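Local coordinates for protein glycosyl hydrolase (PDB 2X8R) that probably cleaves the beta-1,4 linkages of bacterial peptidoglycan as a secreted family 25 lysozyme, at residues A[114-117]-A[118-122]. Numbering follows the deposited sequence.
Sequences QMVA and WIHDF
The carbonyl O of Ala117 accepts the amide N of Asp121 at 2.8 Å, with an N-H...O angle of 156°. Three equivalent i to i+4 bonds precede it, from Trp118 N to Gln114 O, Ile119 N to Met115 O and His120 N to Val116 O; together they establish regular alpha-helix through residues 114-122. The Asp121 carboxylate turns its flat face to Ala117 O, which sits over CG at 3.1 Å; OD1, 3.3 Å from Ala117 O, is a second acceptor and forms no hydrogen bond with it. On another side of the helix, Met115 and Ile119 meet at an angle, Met115 CG standing 3.9 Å from Ile119 CD1. Ile119 turns its CG1 anti to its own carbonyl carbon (chi1 -57°), which carries that branch back toward the preceding turn, 3.3 Å from Met115 O. Val116 and His120 run side by side in the same direction; in the conformer of His120 described here, one of two, Val116 CG1 comes to 3.6 Å from His120 ND1 and the ring stacks with Phe153. Trp118 and Phe122 lean on Leu96 of strand 95-97 and on helix 71-79, the indole NE1 being hydrogen-bonded to Ser69 O, whereas Met115 and Ile119 pack on helix 140-147. Buried apolar residues thus line the inner side of helix 112-130, the crossover helix joining parallel strands 95-97 and 135-138 in a beta-alpha-beta unit of the family 25 TIM-barrel-like fold.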
loop_
_atom_site.group_PDB
_atom_site.type_symbol
_atom_site.label_atom_id
_atom_site.label_comp_id
_atom_site.label_asym_id
_atom_site.label_seq_id
_atom_site.Cartn_x
_atom_site.Cartn_y
_atom_site.Cartn_z
ATOM N N GLN A 114 -2.047 21.222 -3.401
ATOM C CA GLN A 114 -3.311 20.458 -3.428
ATOM C C GLN A 114 -3.099 18.981 -3.161
ATOM O O GLN A 114 -3.910 18.337 -2.477
ATOM C CB GLN A 114 -4.066 20.640 -4.745
ATOM C CG GLN A 114 -4.624 22.042 -4.871
ATOM C CD GLN A 114 -5.186 22.302 -6.233
ATOM O OE1 GLN A 114 -4.603 21.898 -7.247
ATOM N NE2 GLN A 114 -6.344 22.974 -6.285
ATOM N N MET A 115 -2.043 18.439 -3.756
ATOM C CA MET A 115 -1.763 17.005 -3.618
ATOM C C MET A 115 -1.327 16.707 -2.191
ATOM O O MET A 115 -1.792 15.738 -1.575
ATOM C CB MET A 115 -0.707 16.587 -4.620
ATOM C CG MET A 115 -0.424 15.074 -4.639
ATOM S SD MET A 115 -1.868 14.077 -5.025
ATOM C CE MET A 115 -1.948 14.394 -6.781
ATOM N N VAL A 116 -0.468 17.564 -1.629
ATOM C CA VAL A 116 -0.049 17.334 -0.245
ATOM C C VAL A 116 -1.283 17.369 0.692
ATOM O O VAL A 116 -1.435 16.516 1.588
ATOM C CB VAL A 116 1.072 18.303 0.128
ATOM C CG1 VAL A 116 1.311 18.336 1.663
ATOM C CG2 VAL A 116 2.360 17.921 -0.692
ATOM N N ALA A 117 -2.192 18.310 0.455
ATOM C CA ALA A 117 -3.401 18.424 1.260
ATOM C C ALA A 117 -4.289 17.180 1.111
ATOM O O ALA A 117 -4.838 16.655 2.106
ATOM C CB ALA A 117 -4.195 19.710 0.852
ATOM N N TRP A 118 -4.417 16.716 -0.129
ATOM C CA TRP A 118 -5.232 15.520 -0.429
ATOM C C TRP A 118 -4.665 14.313 0.339
ATOM O O TRP A 118 -5.409 13.630 1.042
ATOM C CB TRP A 118 -5.265 15.227 -1.941
ATOM C CG TRP A 118 -6.287 14.205 -2.318
ATOM C CD1 TRP A 118 -7.530 14.452 -2.840
ATOM C CD2 TRP A 118 -6.152 12.779 -2.265
ATOM N NE1 TRP A 118 -8.203 13.263 -3.048
ATOM C CE2 TRP A 118 -7.374 12.224 -2.726
ATOM C CE3 TRP A 118 -5.119 11.914 -1.860
ATOM C CZ2 TRP A 118 -7.604 10.835 -2.780
ATOM C CZ3 TRP A 118 -5.337 10.501 -1.914
ATOM C CH2 TRP A 118 -6.563 9.983 -2.380
ATOM N N ILE A 119 -3.355 14.102 0.238
ATOM C CA ILE A 119 -2.733 12.946 0.929
ATOM C C ILE A 119 -2.836 13.086 2.448
ATOM O O ILE A 119 -3.160 12.110 3.144
ATOM C CB ILE A 119 -1.245 12.714 0.459
ATOM C CG1 ILE A 119 -1.171 12.514 -1.055
ATOM C CG2 ILE A 119 -0.602 11.474 1.167
ATOM C CD1 ILE A 119 0.250 12.744 -1.608
ATOM N N HIS A 120 -2.594 14.290 2.980
ATOM C CA HIS A 120 -2.836 14.508 4.404
ATOM C C HIS A 120 -4.289 14.176 4.790
ATOM O O HIS A 120 -4.544 13.482 5.792
ATOM C CB HIS A 120 -2.456 15.936 4.795
ATOM C CG HIS A 120 -1.024 16.092 5.203
ATOM N ND1 HIS A 120 -0.176 17.000 4.615
ATOM C CD2 HIS A 120 -0.298 15.475 6.164
ATOM C CE1 HIS A 120 1.007 16.944 5.203
ATOM N NE2 HIS A 120 0.962 16.017 6.140
ATOM N N ASP A 121 -5.239 14.624 3.979
ATOM C CA ASP A 121 -6.636 14.346 4.272
ATOM C C ASP A 121 -6.938 12.823 4.315
ATOM O O ASP A 121 -7.655 12.367 5.208
ATOM C CB ASP A 121 -7.537 15.045 3.284
ATOM C CG ASP A 121 -7.613 16.585 3.537
ATOM O OD1 ASP A 121 -7.048 17.045 4.550
ATOM O OD2 ASP A 121 -8.270 17.320 2.766
ATOM N N PHE A 122 -6.426 12.085 3.326
ATOM C CA PHE A 122 -6.563 10.624 3.332
ATOM C C PHE A 122 -5.939 9.993 4.585
ATOM O O PHE A 122 -6.593 9.217 5.303
ATOM C CB PHE A 122 -5.918 9.999 2.081
ATOM C CG PHE A 122 -6.214 8.518 1.945
ATOM C CD1 PHE A 122 -5.510 7.565 2.697
ATOM C CD2 PHE A 122 -7.254 8.096 1.100
ATOM C CE1 PHE A 122 -5.805 6.192 2.576
ATOM C CE2 PHE A 122 -7.568 6.740 0.966
ATOM C CZ PHE A 122 -6.833 5.766 1.748
#